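Local coordinates for ancylostoma secreted protein 1 (Necator americanus, PDB 3NT8) that is probably associated with the transition of infective hookworm larvae to parasitism, as a secreted protein built from two CAP domains, at residues F147-S150 with N151-S155; T231-T234 with D235-D239; V244-E247 with F248-S251; K323-S326 with Q327-N331. All coordinates share one frame; numbering follows the deposited sequence.

Four local contacts sample one helix of the first CAP domain and two of the second, with the loop leading into helix 235-253. Interaction 1 belongs to the first domain and stands apart, its centre about 20 Å from that of interaction 4 and about 27 Å from that of interaction 3. Interactions 2 and 3 share helix 235-253, one at its start and the other farther along, with centres about 19 Å apart. Interaction 4, on helix 318-330, is the natural partner of interaction 3: their centres are about 11 Å apart and they touch directly, Val244 CG1 lying 3.6 Å from Ser326 CB and His245 CE1 3.4 Å from Ser326 OG. Together they form part of the interface between these two helices.

Interaction 1: F147-S150 with N151-S155; sequences FAFS and NMVYS
Phe149 O accepts two backbone bonds, from Met152 N and Val153 N, each 3.1 Å long and each weak, in the short helix 147-153 of the first CAP domain. Such sharing, with both bonds weak, is consistent with a helix nearing its C-terminal end, and the last turn closes with another weak bond, 3.0 Å from Tyr154 N to Ser150 O, before Tyr154 leaves helical geometry. Arg48 takes up Met152 O and Tyr154 O, tying this end to helix 34-52.

A chi1 of 169° swings the Phe149 ring away from its own N and along the helix toward Val153. Val153 CG1 sits over one face, 4.0 Å from the ring centroid in a CH-pi contact. The branched valine suits this place because its other methyl, CG2, also comes within 3.9 Å of Phe149 CZ; Trp127 of helix 119-127 meets the same phenylalanine edge-to-face.

Phe147 and Asn151 make the second pair. Asn151 ND2 stands over one face of the Phe147 ring, toward its rim and 3.7 Å from Phe147 CE2, with amide and ring planes 90° apart. The amide is held by Asn102 OD1, which bonds to ND2, so an asparagine can be buried here beside an aromatic ring. Ser150, small enough to be enclosed, turns its hydroxyl back along the helix, and its OG donates to Phe147 O across 2.9 Å from above the carbonyl plane.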
ATOM      1  N   PHE A 147       8.648  -7.152  11.748  1.00 17.63           N
ATOM      2  CA  PHE A 147       7.229  -6.836  11.860  1.00 16.00           C
ATOM      3  C   PHE A 147       6.959  -5.550  12.617  1.00 16.86           C
ATOM      4  O   PHE A 147       6.218  -4.669  12.151  1.00 17.92           O
ATOM      5  CB  PHE A 147       6.480  -7.940  12.560  1.00 17.33           C
ATOM      6  CG  PHE A 147       5.005  -7.650  12.712  1.00 17.29           C
ATOM      7  CD1 PHE A 147       4.129  -7.791  11.630  1.00 19.80           C
ATOM      8  CD2 PHE A 147       4.502  -7.203  13.923  1.00 19.27           C
ATOM      9  CE1 PHE A 147       2.764  -7.503  11.756  1.00 20.53           C
ATOM     10  CE2 PHE A 147       3.118  -6.918  14.055  1.00 17.79           C
ATOM     11  CZ  PHE A 147       2.279  -7.048  12.967  1.00 18.64           C
ATOM     12  N   ALA A 148       7.499  -5.467  13.818  1.00 15.05           N
ATOM     13  CA  ALA A 148       7.214  -4.387  14.700  1.00 15.91           C
ATOM     14  C   ALA A 148       7.887  -3.077  14.233  1.00 15.76           C
ATOM     15  O   ALA A 148       7.292  -2.038  14.347  1.00 17.17           O
ATOM     16  CB  ALA A 148       7.630  -4.793  16.162  1.00 16.19           C
ATOM     17  N   PHE A 149       9.087  -3.168  13.661  1.00 16.35           N
ATOM     18  CA  PHE A 149       9.801  -2.038  13.088  1.00 16.72           C
ATOM     19  C   PHE A 149       9.102  -1.455  11.874  1.00 15.93           C
ATOM     20  O   PHE A 149       9.055  -0.242  11.774  1.00 15.94           O
ATOM     21  CB  PHE A 149      11.262  -2.431  12.762  1.00 18.23           C
ATOM     22  CG  PHE A 149      12.027  -1.405  11.906  1.00 19.13           C
ATOM     23  CD1 PHE A 149      12.623  -0.298  12.499  1.00 20.10           C
ATOM     24  CD2 PHE A 149      12.158  -1.568  10.514  1.00 19.76           C
ATOM     25  CE1 PHE A 149      13.338   0.656  11.735  1.00 20.31           C
ATOM     26  CE2 PHE A 149      12.889  -0.627   9.713  1.00 18.16           C
ATOM     27  CZ  PHE A 149      13.469   0.491  10.320  1.00 20.38           C
ATOM     28  N   SER A 150       8.527  -2.298  11.013  1.00 14.68           N
ATOM     29  CA  SER A 150       7.803  -1.902   9.798  1.00 15.09           C
ATOM     30  C   SER A 150       6.602  -0.992  10.024  1.00 15.61           C
ATOM     31  O   SER A 150       6.459   0.005   9.302  1.00 16.88           O
ATOM     32  CB  SER A 150       7.433  -3.123   8.939  1.00 13.60           C
ATOM     33  OG  SER A 150       6.312  -3.851   9.422  1.00 16.58           O
ATOM     34  N   ASN A 151       5.792  -1.277  11.057  1.00 15.41           N
ATOM     35  CA  ASN A 151       4.703  -0.400  11.480  1.00 14.53           C
ATOM     36  C   ASN A 151       5.174   0.933  12.001  1.00 14.88           C
ATOM     37  O   ASN A 151       4.546   1.936  11.734  1.00 13.93           O
ATOM     38  CB  ASN A 151       3.726  -1.039  12.523  1.00 15.32           C
ATOM     39  CG  ASN A 151       3.121  -2.338  12.017  1.00 14.91           C
ATOM     40  OD1 ASN A 151       2.715  -2.396  10.877  1.00 17.74           O
ATOM     41  ND2 ASN A 151       3.139  -3.398  12.846  1.00 17.09           N
ATOM     42  N   MET A 152       6.296   0.948  12.696  1.00 15.23           N
ATOM     43  CA  MET A 152       6.809   2.208  13.264  1.00 14.44           C
ATOM     44  C   MET A 152       7.346   3.146  12.182  1.00 14.18           C
ATOM     45  O   MET A 152       7.185   4.360  12.295  1.00 14.60           O
ATOM     46  CB  MET A 152       7.883   1.940  14.317  1.00 11.84           C
ATOM     47  CG  MET A 152       7.398   1.147  15.494  1.00 13.58           C
ATOM     48  SD  MET A 152       8.533   1.120  16.938  1.00 16.91           S
ATOM     49  CE  MET A 152       8.687   2.889  17.314  1.00  7.10           C
ATOM     50  N   VAL A 153       7.958   2.577  11.146  1.00 14.30           N
ATOM     51  CA  VAL A 153       8.783   3.314  10.197  1.00 13.69           C
ATOM     52  C   VAL A 153       8.045   3.593   8.902  1.00 15.24           C
ATOM     53  O   VAL A 153       8.504   4.449   8.100  1.00 17.67           O
ATOM     54  CB  VAL A 153      10.174   2.582   9.940  1.00 13.26           C
ATOM     55  CG1 VAL A 153      10.046   1.545   8.892  1.00 14.68           C
ATOM     56  CG2 VAL A 153      11.235   3.527   9.494  1.00  8.18           C
ATOM     57  N   TYR A 154       6.911   2.910   8.669  1.00 14.82           N
ATOM     58  CA  TYR A 154       6.294   2.940   7.360  1.00 15.09           C
ATOM     59  C   TYR A 154       5.962   4.328   6.865  1.00 14.96           C
ATOM     60  O   TYR A 154       5.146   5.016   7.438  1.00 16.10           O
ATOM     61  CB  TYR A 154       5.041   2.031   7.318  1.00 16.27           C
ATOM     62  CG  TYR A 154       4.507   1.810   5.917  1.00 17.09           C
ATOM     63  CD1 TYR A 154       5.296   1.182   4.944  1.00 17.32           C
ATOM     64  CD2 TYR A 154       3.229   2.239   5.562  1.00 13.61           C
ATOM     65  CE1 TYR A 154       4.804   0.983   3.618  1.00 17.08           C
ATOM     66  CE2 TYR A 154       2.744   2.028   4.306  1.00 19.55           C
ATOM     67  CZ  TYR A 154       3.535   1.423   3.329  1.00 19.21           C
ATOM     68  OH  TYR A 154       2.987   1.246   2.087  1.00 27.04           O
ATOM     69  N   SER A 155       6.537   4.712   5.751  1.00 16.48           N
ATOM     70  CA  SER A 155       6.543   6.120   5.334  1.00 14.68           C
ATOM     71  C   SER A 155       5.174   6.721   5.051  1.00 16.56           C
ATOM     72  O   SER A 155       5.005   7.894   5.344  1.00 17.55           O
ATOM     73  CB  SER A 155       7.495   6.290   4.174  1.00 14.41           C
ATOM     74  OG  SER A 155       7.052   5.643   3.005  1.00 16.57           O
TER

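Interaction 2: T231-T234 with D235-D239; sequences TGMT and DSVRD
Thr234 O receives Arg238 N in the first regular hydrogen bond of helix 235-253, 3.2 Å long, at the N-terminal start of this helix of the second CAP domain. Thr234 occupies the N-cap position, yet its side chain makes no capping bond; the threonine suits the place through its hydroxyl, as OG1 pairs with Glu222.

Within the first turn of the helix, Arg238 NH1 reaches Asp235 OD1 at 2.8 Å, a salt bridge whose hydrogen bond is weak, with the carboxylate carbon at the guanidinium edge. The Arg238 chain, extended from CG to NE, runs back alongside the N-cap, long enough to lay one guanidinium face over the Met233-Thr234 backbone, NH2 coming 3.9 Å from Met233 CB.

Apolar contact falls to Met233, whose chain bends at chi2 and chi3 and crosses Val237 at about a right angle, bringing Met233 CE to 3.6 Å from Val237 CG1. Branched valine also offers a second methyl: Val237 CG2 makes a van der Waals contact with the Thr234 hydroxyl, 3.3 Å from OG1.

Val237 rests on helix 318-330 through Lys318, Asn319 and Ala322. Met233 and Arg238 both touch Tyr276 of strand 275-276, and Arg238 NE forms a further salt bridge with Glu281 of helix 278-288.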
ATOM      1  N   THR A 231     -22.680   3.208  -6.790  1.00 21.35           N
ATOM      2  CA  THR A 231     -22.633   3.420  -5.360  1.00 21.84           C
ATOM      3  C   THR A 231     -21.543   2.549  -4.842  1.00 23.77           C
ATOM      4  O   THR A 231     -21.505   1.354  -5.186  1.00 25.47           O
ATOM      5  CB  THR A 231     -23.964   2.949  -4.665  1.00 21.79           C
ATOM      6  OG1 THR A 231     -25.077   3.647  -5.246  1.00 20.78           O
ATOM      7  CG2 THR A 231     -23.929   3.219  -3.178  1.00 21.44           C
ATOM      8  N   GLY A 232     -20.677   3.117  -4.001  1.00 25.16           N
ATOM      9  CA  GLY A 232     -19.590   2.374  -3.351  1.00 25.86           C
ATOM     10  C   GLY A 232     -18.204   2.884  -3.749  1.00 26.55           C
ATOM     11  O   GLY A 232     -17.195   2.539  -3.126  1.00 25.80           O
ATOM     12  N   MET A 233     -18.155   3.687  -4.813  1.00 26.50           N
ATOM     13  CA  MET A 233     -16.906   4.207  -5.287  1.00 26.34           C
ATOM     14  C   MET A 233     -16.964   5.714  -5.334  1.00 27.35           C
ATOM     15  O   MET A 233     -18.036   6.304  -5.432  1.00 27.94           O
ATOM     16  CB  MET A 233     -16.556   3.631  -6.674  1.00 26.70           C
ATOM     17  CG  MET A 233     -15.920   2.260  -6.659  1.00 22.67           C
ATOM     18  SD  MET A 233     -14.231   2.173  -6.001  1.00 19.06           S
ATOM     19  CE  MET A 233     -13.271   2.637  -7.371  1.00 18.57           C
ATOM     20  N   THR A 234     -15.780   6.323  -5.245  1.00 28.61           N
ATOM     21  CA  THR A 234     -15.606   7.755  -5.237  1.00 28.38           C
ATOM     22  C   THR A 234     -14.548   8.101  -6.238  1.00 27.40           C
ATOM     23  O   THR A 234     -13.743   7.261  -6.599  1.00 27.27           O
ATOM     24  CB  THR A 234     -15.153   8.279  -3.833  1.00 28.83           C
ATOM     25  OG1 THR A 234     -13.973   7.598  -3.383  1.00 30.27           O
ATOM     26  CG2 THR A 234     -16.240   8.050  -2.810  1.00 28.24           C
ATOM     27  N   ASP A 235     -14.530   9.368  -6.643  1.00 26.83           N
ATOM     28  CA  ASP A 235     -13.636   9.854  -7.664  1.00 26.02           C
ATOM     29  C   ASP A 235     -12.174   9.723  -7.286  1.00 25.11           C
ATOM     30  O   ASP A 235     -11.353   9.522  -8.162  1.00 25.73           O
ATOM     31  CB  ASP A 235     -13.959  11.302  -8.024  1.00 25.15           C
ATOM     32  CG  ASP A 235     -15.337  11.457  -8.594  1.00 26.19           C
ATOM     33  OD1 ASP A 235     -15.829  10.565  -9.334  1.00 28.94           O
ATOM     34  OD2 ASP A 235     -15.958  12.504  -8.320  1.00 29.76           O
ATOM     35  N   SER A 236     -11.844   9.848  -6.000  1.00 23.72           N
ATOM     36  CA  SER A 236     -10.471   9.788  -5.592  1.00 22.94           C
ATOM     37  C   SER A 236      -9.955   8.381  -5.848  1.00 22.37           C
ATOM     38  O   SER A 236      -8.871   8.209  -6.416  1.00 24.06           O
ATOM     39  CB  SER A 236     -10.302  10.250  -4.113  1.00 22.74           C
ATOM     40  OG  SER A 236     -10.523   9.200  -3.161  1.00 22.45           O
ATOM     41  N   VAL A 237     -10.758   7.376  -5.496  1.00 22.28           N
ATOM     42  CA  VAL A 237     -10.378   5.965  -5.655  1.00 21.04           C
ATOM     43  C   VAL A 237     -10.231   5.577  -7.129  1.00 21.82           C
ATOM     44  O   VAL A 237      -9.284   4.855  -7.468  1.00 19.95           O
ATOM     45  CB  VAL A 237     -11.306   5.009  -4.886  1.00 22.52           C
ATOM     46  CG1 VAL A 237     -10.773   3.559  -4.883  1.00 19.51           C
ATOM     47  CG2 VAL A 237     -11.468   5.487  -3.392  1.00 20.66           C
ATOM     48  N   ARG A 238     -11.125   6.096  -7.980  1.00 22.02           N
ATOM     49  CA  ARG A 238     -11.073   5.883  -9.415  1.00 22.47           C
ATOM     50  C   ARG A 238      -9.744   6.377  -9.936  1.00 23.29           C
ATOM     51  O   ARG A 238      -9.041   5.653 -10.655  1.00 23.35           O
ATOM     52  CB  ARG A 238     -12.218   6.595 -10.135  1.00 21.72           C
ATOM     53  CG  ARG A 238     -13.641   6.115  -9.736  1.00 21.16           C
ATOM     54  CD  ARG A 238     -14.787   6.835 -10.476  1.00 18.04           C
ATOM     55  NE  ARG A 238     -16.065   6.199 -10.165  1.00 19.43           N
ATOM     56  CZ  ARG A 238     -17.044   6.750  -9.450  1.00 17.51           C
ATOM     57  NH1 ARG A 238     -16.922   7.985  -8.976  1.00 21.20           N
ATOM     58  NH2 ARG A 238     -18.153   6.065  -9.207  1.00 12.81           N
ATOM     59  N   ASP A 239      -9.408   7.626  -9.614  1.00 24.35           N
ATOM     60  CA  ASP A 239      -8.151   8.230 -10.105  1.00 23.75           C
ATOM     61  C   ASP A 239      -6.903   7.522  -9.558  1.00 23.01           C
ATOM     62  O   ASP A 239      -5.871   7.511 -10.201  1.00 22.50           O
ATOM     63  CB  ASP A 239      -8.067   9.699  -9.761  1.00 24.30           C
ATOM     64  CG  ASP A 239      -9.167  10.524 -10.391  1.00 29.29           C
ATOM     65  OD1 ASP A 239      -9.617  10.209 -11.531  1.00 32.87           O
ATOM     66  OD2 ASP A 239      -9.556  11.524  -9.742  1.00 29.06           O
TER

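Interaction 3: V244-E247 with F248-S251; sequences VHNE and FRSS
Phe248 sets CG anti to its carbonyl carbon (chi1 -82°) while Val244 sends CG1 anti to its backbone N (chi1 179°), and the two side chains, one helical turn apart, lie side by side pointing the same way. Val244 CG1 meets the ring at Phe248 CE2, 3.6 Å off. The ring also leans toward the backbone, its CD2 3.3 Å from Val244 O, the same oxygen that accepts Phe248 N at 3.3 Å.

The turn is regular alpha helix: Arg249 N bonds to His245 O at 2.9 Å, Ser250 N to Asn246 O at 2.8 Å and Ser251 N to Glu247 O at 3.0 Å. Arg249 bends at chi3 (78°) and crosses Asn246 obliquely, their contact being a loose one between Arg249 CD and Asn246 OD1, 4.2 Å apart. The long arginine suits a buried site lined with carbonyl groups: NH1 donates to Met362 O and Trp364 O, and NH2 to Leu272 O. Asn246 OD1 accepts Met274 N, so Arg249 ties the helix to the end of helix 357-363 and to the 272-274 loop, which Asn246 also holds.

In helix 235-253 of the second CAP domain, Val244, His245 and Phe248 face helix 318-330, where Phe248 stacks on Trp330; His245 and Phe248 also touch Met362 of helix 357-363, and His245 NE2 pairs with Tyr387 OH of strand 381-388 while ND1 bonds to Phe241 O.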
ATOM      1  N   VAL A 244      -2.322   4.853 -11.266  1.00 19.61           N
ATOM      2  CA  VAL A 244      -1.371   3.768 -10.989  1.00 19.12           C
ATOM      3  C   VAL A 244      -1.271   2.790 -12.164  1.00 18.53           C
ATOM      4  O   VAL A 244      -0.178   2.377 -12.541  1.00 19.98           O
ATOM      5  CB  VAL A 244      -1.634   3.035  -9.660  1.00 19.81           C
ATOM      6  CG1 VAL A 244      -0.602   1.891  -9.476  1.00 17.03           C
ATOM      7  CG2 VAL A 244      -1.528   4.004  -8.467  1.00 15.22           C
ATOM      8  N   HIS A 245      -2.393   2.459 -12.785  1.00 18.40           N
ATOM      9  CA  HIS A 245      -2.351   1.644 -14.013  1.00 17.80           C
ATOM     10  C   HIS A 245      -1.573   2.266 -15.121  1.00 17.24           C
ATOM     11  O   HIS A 245      -0.628   1.648 -15.661  1.00 18.49           O
ATOM     12  CB  HIS A 245      -3.723   1.219 -14.500  1.00 17.98           C
ATOM     13  CG  HIS A 245      -4.268   0.034 -13.741  1.00 19.98           C
ATOM     14  ND1 HIS A 245      -4.564   0.079 -12.384  1.00 17.48           N
ATOM     15  CD2 HIS A 245      -4.562  -1.227 -14.146  1.00 21.14           C
ATOM     16  CE1 HIS A 245      -5.014  -1.100 -11.994  1.00 16.52           C
ATOM     17  NE2 HIS A 245      -5.008  -1.914 -13.039  1.00 22.65           N
ATOM     18  N   ASN A 246      -1.960   3.478 -15.472  1.00 16.72           N
ATOM     19  CA  ASN A 246      -1.351   4.176 -16.586  1.00 17.01           C
ATOM     20  C   ASN A 246       0.101   4.482 -16.445  1.00 16.53           C
ATOM     21  O   ASN A 246       0.797   4.425 -17.434  1.00 16.45           O
ATOM     22  CB  ASN A 246      -2.137   5.431 -16.989  1.00 17.07           C
ATOM     23  CG  ASN A 246      -3.291   5.101 -17.949  1.00 18.14           C
ATOM     24  OD1 ASN A 246      -3.107   4.283 -18.813  1.00 17.54           O
ATOM     25  ND2 ASN A 246      -4.471   5.746 -17.795  1.00 20.55           N
ATOM     26  N   GLU A 247       0.530   4.817 -15.219  1.00 16.78           N
ATOM     27  CA  GLU A 247       1.883   5.113 -14.957  1.00 18.50           C
ATOM     28  C   GLU A 247       2.789   3.877 -15.084  1.00 18.35           C
ATOM     29  O   GLU A 247       3.935   3.978 -15.503  1.00 17.37           O
ATOM     30  CB  GLU A 247       2.021   5.736 -13.573  1.00 20.04           C
ATOM     31  CG  GLU A 247       1.543   7.153 -13.538  1.00 24.46           C
ATOM     32  CD  GLU A 247       1.974   7.921 -12.306  1.00 31.90           C
ATOM     33  OE1 GLU A 247       2.587   7.342 -11.374  1.00 38.89           O
ATOM     34  OE2 GLU A 247       1.693   9.133 -12.276  1.00 35.34           O
ATOM     35  N   PHE A 248       2.263   2.725 -14.691  1.00 17.63           N
ATOM     36  CA  PHE A 248       2.945   1.485 -14.898  1.00 17.44           C
ATOM     37  C   PHE A 248       2.976   1.100 -16.389  1.00 17.52           C
ATOM     38  O   PHE A 248       4.022   0.652 -16.888  1.00 17.43           O
ATOM     39  CB  PHE A 248       2.307   0.388 -14.065  1.00 17.35           C
ATOM     40  CG  PHE A 248       2.748   0.322 -12.607  1.00 14.13           C
ATOM     41  CD1 PHE A 248       4.081   0.458 -12.251  1.00 16.97           C
ATOM     42  CD2 PHE A 248       1.815  -0.029 -11.600  1.00 12.44           C
ATOM     43  CE1 PHE A 248       4.549   0.331 -10.889  1.00 14.44           C
ATOM     44  CE2 PHE A 248       2.261  -0.153 -10.233  1.00 16.90           C
ATOM     45  CZ  PHE A 248       3.666   0.010  -9.908  1.00 14.42           C
ATOM     46  N   ARG A 249       1.872   1.285 -17.105  1.00 15.79           N
ATOM     47  CA  ARG A 249       1.879   1.003 -18.541  1.00 15.98           C
ATOM     48  C   ARG A 249       2.828   1.961 -19.287  1.00 17.19           C
ATOM     49  O   ARG A 249       3.440   1.572 -20.290  1.00 16.68           O
ATOM     50  CB  ARG A 249       0.479   1.160 -19.104  1.00 14.83           C
ATOM     51  CG  ARG A 249      -0.411  -0.008 -18.769  1.00 15.52           C
ATOM     52  CD  ARG A 249      -1.866   0.278 -18.991  1.00 14.10           C
ATOM     53  NE  ARG A 249      -2.207   0.193 -20.395  1.00 12.70           N
ATOM     54  CZ  ARG A 249      -2.526  -0.932 -21.014  1.00 13.41           C
ATOM     55  NH1 ARG A 249      -2.545  -2.107 -20.337  1.00 15.33           N
ATOM     56  NH2 ARG A 249      -2.799  -0.915 -22.304  1.00 13.54           N
ATOM     57  N   SER A 250       2.901   3.220 -18.824  1.00 16.78           N
ATOM     58  CA  SER A 250       3.841   4.176 -19.416  1.00 17.88           C
ATOM     59  C   SER A 250       5.296   3.739 -19.220  1.00 17.75           C
ATOM     60  O   SER A 250       6.122   3.755 -20.168  1.00 19.37           O
ATOM     61  CB  SER A 250       3.630   5.580 -18.850  1.00 15.88           C
ATOM     62  OG  SER A 250       4.601   6.467 -19.373  1.00 16.70           O
ATOM     63  N   SER A 251       5.601   3.352 -17.977  1.00 17.62           N
ATOM     64  CA  SER A 251       6.892   2.875 -17.621  1.00 17.19           C
ATOM     65  C   SER A 251       7.298   1.649 -18.405  1.00 17.43           C
ATOM     66  O   SER A 251       8.433   1.583 -18.897  1.00 16.67           O
ATOM     67  CB  SER A 251       7.004   2.617 -16.144  1.00 17.21           C
ATOM     68  OG  SER A 251       8.383   2.396 -15.859  1.00 21.54           O
TER

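Interaction 4: K323-S326 with Q327-N331; sequences KQAS and QLWWN
Gln327 N bonds to Lys323 O at 3.0 Å, and the Gln327 amide, on a chain extended beyond CG, lies against the Lys323 chain. Its NE2 comes 3.5 Å from Lys323 CE, so the aliphatic part of the lysine does the touching, which suits two long polar chains at a partly exposed place.

Leu328 follows, with N 3.0 Å from Gln324 O in a second helical bond. It lies alongside Gln324, Leu328 CD1 to Gln324 CG 4.0 Å, while Gln324 OE1 is hydrogen-bonded to Tyr309 OH.

Trp329 belongs to the layer of helix 318-330 that packs on the sheet of the second CAP domain, an alpha-beta-alpha sandwich. One indole face covers the preceding turn: Ala325 O lies 3.2 Å from Trp329 CG, and Ala325 CB makes a CH-pi contact with the six-membered ring, 4.2 Å from its centroid and 18° off the normal. Alanine is small enough to leave room for this overlap. NE1 donates to Ile308 O of strand 305-311, and the indole also stacks with His358.

Trp330 N bonds to Ser326 O at 3.0 Å. The Trp330 indole, turned to the far side from its own N at a chi1 of -167°, leads away from Ser326 to where NE1 bonds to Glu257 OE1 and the ring meets Tyr359 edge-to-face.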
ATOM      1  N   LYS A 323      -4.005   1.336  -4.181  1.00 23.05           N
ATOM      2  CA  LYS A 323      -2.628   1.541  -4.578  1.00 24.26           C
ATOM      3  C   LYS A 323      -1.895   0.228  -4.275  1.00 24.61           C
ATOM      4  O   LYS A 323      -1.086  -0.279  -5.106  1.00 24.94           O
ATOM      5  CB  LYS A 323      -1.992   2.780  -3.847  1.00 24.95           C
ATOM      6  CG  LYS A 323      -0.714   3.362  -4.515  1.00 28.90           C
ATOM      7  CD  LYS A 323       0.099   4.325  -3.637  1.00 37.03           C
ATOM      8  CE  LYS A 323       1.474   4.665  -4.277  1.00 40.26           C
ATOM      9  NZ  LYS A 323       1.423   5.151  -5.738  1.00 41.09           N
ATOM     10  N   GLN A 324      -2.168  -0.324  -3.095  1.00 22.06           N
ATOM     11  CA  GLN A 324      -1.571  -1.579  -2.708  1.00 21.40           C
ATOM     12  C   GLN A 324      -1.972  -2.744  -3.678  1.00 20.32           C
ATOM     13  O   GLN A 324      -1.170  -3.615  -3.965  1.00 21.38           O
ATOM     14  CB  GLN A 324      -1.975  -1.928  -1.285  1.00 19.55           C
ATOM     15  CG  GLN A 324      -1.129  -2.972  -0.650  1.00 21.99           C
ATOM     16  CD  GLN A 324      -1.667  -3.413   0.738  1.00 26.83           C
ATOM     17  OE1 GLN A 324      -2.283  -4.509   0.880  1.00 24.76           O
ATOM     18  NE2 GLN A 324      -1.424  -2.573   1.763  1.00 25.09           N
ATOM     19  N   ALA A 325      -3.216  -2.784  -4.101  1.00 18.75           N
ATOM     20  CA  ALA A 325      -3.721  -3.889  -4.935  1.00 17.20           C
ATOM     21  C   ALA A 325      -3.039  -3.785  -6.258  1.00 15.50           C
ATOM     22  O   ALA A 325      -2.544  -4.773  -6.757  1.00 17.15           O
ATOM     23  CB  ALA A 325      -5.262  -3.818  -5.123  1.00 16.90           C
ATOM     24  N   SER A 326      -3.072  -2.604  -6.841  1.00 14.36           N
ATOM     25  CA  SER A 326      -2.454  -2.349  -8.113  1.00 14.27           C
ATOM     26  C   SER A 326      -0.966  -2.760  -8.147  1.00 14.60           C
ATOM     27  O   SER A 326      -0.509  -3.349  -9.121  1.00 13.47           O
ATOM     28  CB  SER A 326      -2.664  -0.877  -8.446  1.00 13.27           C
ATOM     29  OG  SER A 326      -4.037  -0.663  -8.729  1.00 14.41           O
ATOM     30  N   GLN A 327      -0.244  -2.469  -7.054  1.00 15.05           N
ATOM     31  CA  GLN A 327       1.202  -2.695  -7.021  1.00 16.33           C
ATOM     32  C   GLN A 327       1.488  -4.177  -6.837  1.00 17.34           C
ATOM     33  O   GLN A 327       2.440  -4.675  -7.411  1.00 17.81           O
ATOM     34  CB  GLN A 327       1.877  -1.867  -5.892  1.00 16.08           C
ATOM     35  CG  GLN A 327       1.910  -0.311  -6.211  1.00 14.22           C
ATOM     36  CD  GLN A 327       2.264   0.517  -4.946  1.00 22.64           C
ATOM     37  OE1 GLN A 327       1.957   0.111  -3.817  1.00 21.20           O
ATOM     38  NE2 GLN A 327       2.924   1.637  -5.133  1.00 23.08           N
ATOM     39  N   LEU A 328       0.698  -4.851  -5.990  1.00 17.35           N
ATOM     40  CA  LEU A 328       0.861  -6.308  -5.755  1.00 18.27           C
ATOM     41  C   LEU A 328       0.596  -7.063  -7.058  1.00 17.13           C
ATOM     42  O   LEU A 328       1.327  -8.021  -7.379  1.00 19.10           O
ATOM     43  CB  LEU A 328      -0.053  -6.830  -4.631  1.00 17.03           C
ATOM     44  CG  LEU A 328       0.450  -6.515  -3.205  1.00 22.19           C
ATOM     45  CD1 LEU A 328      -0.608  -6.736  -2.023  1.00 22.14           C
ATOM     46  CD2 LEU A 328       1.824  -7.203  -2.871  1.00 25.18           C
ATOM     47  N   TRP A 329      -0.415  -6.653  -7.796  1.00 15.38           N
ATOM     48  CA  TRP A 329      -0.632  -7.253  -9.134  1.00 14.55           C
ATOM     49  C   TRP A 329       0.557  -7.016 -10.075  1.00 14.71           C
ATOM     50  O   TRP A 329       1.015  -7.989 -10.725  1.00 13.81           O
ATOM     51  CB  TRP A 329      -1.858  -6.722  -9.784  1.00 14.45           C
ATOM     52  CG  TRP A 329      -3.116  -6.990  -9.040  1.00 14.90           C
ATOM     53  CD1 TRP A 329      -3.369  -8.031  -8.225  1.00  7.81           C
ATOM     54  CD2 TRP A 329      -4.330  -6.199  -9.093  1.00 10.75           C
ATOM     55  NE1 TRP A 329      -4.663  -7.921  -7.731  1.00  9.79           N
ATOM     56  CE2 TRP A 329      -5.256  -6.804  -8.240  1.00  8.27           C
ATOM     57  CE3 TRP A 329      -4.703  -5.029  -9.761  1.00  8.21           C
ATOM     58  CZ2 TRP A 329      -6.541  -6.282  -8.034  1.00 11.04           C
ATOM     59  CZ3 TRP A 329      -5.984  -4.487  -9.495  1.00  6.63           C
ATOM     60  CH2 TRP A 329      -6.860  -5.111  -8.660  1.00  7.33           C
ATOM     61  N   TRP A 330       1.041  -5.752 -10.140  1.00 13.56           N
ATOM     62  CA  TRP A 330       2.140  -5.353 -11.007  1.00 15.15           C
ATOM     63  C   TRP A 330       3.475  -6.019 -10.677  1.00 15.06           C
ATOM     64  O   TRP A 330       4.236  -6.371 -11.606  1.00 14.84           O
ATOM     65  CB  TRP A 330       2.300  -3.817 -11.047  1.00 14.26           C
ATOM     66  CG  TRP A 330       3.203  -3.357 -12.165  1.00 15.09           C
ATOM     67  CD1 TRP A 330       4.543  -3.055 -12.076  1.00 17.88           C
ATOM     68  CD2 TRP A 330       2.861  -3.192 -13.570  1.00 17.40           C
ATOM     69  NE1 TRP A 330       5.041  -2.696 -13.325  1.00 15.25           N
ATOM     70  CE2 TRP A 330       4.021  -2.753 -14.242  1.00 16.37           C
ATOM     71  CE3 TRP A 330       1.677  -3.344 -14.309  1.00 17.80           C
ATOM     72  CZ2 TRP A 330       4.033  -2.495 -15.614  1.00 15.19           C
ATOM     73  CZ3 TRP A 330       1.698  -3.083 -15.659  1.00 12.20           C
ATOM     74  CH2 TRP A 330       2.855  -2.662 -16.296  1.00 14.57           C
ATOM     75  N   ASN A 331       3.736  -6.202  -9.364  1.00 14.49           N
ATOM     76  CA  ASN A 331       4.984  -6.766  -8.878  1.00 15.35           C
ATOM     77  C   ASN A 331       5.345  -8.119  -9.419  1.00 13.56           C
ATOM     78  O   ASN A 331       6.484  -8.516  -9.351  1.00 14.76           O
ATOM     79  CB  ASN A 331       5.124  -6.672  -7.325  1.00 15.84           C
ATOM     80  CG  ASN A 331       5.388  -5.241  -6.868  1.00 22.27           C
ATOM     81  OD1 ASN A 331       5.824  -4.393  -7.683  1.00 23.29           O
ATOM     82  ND2 ASN A 331       5.074  -4.934  -5.572  1.00 19.54           N
TER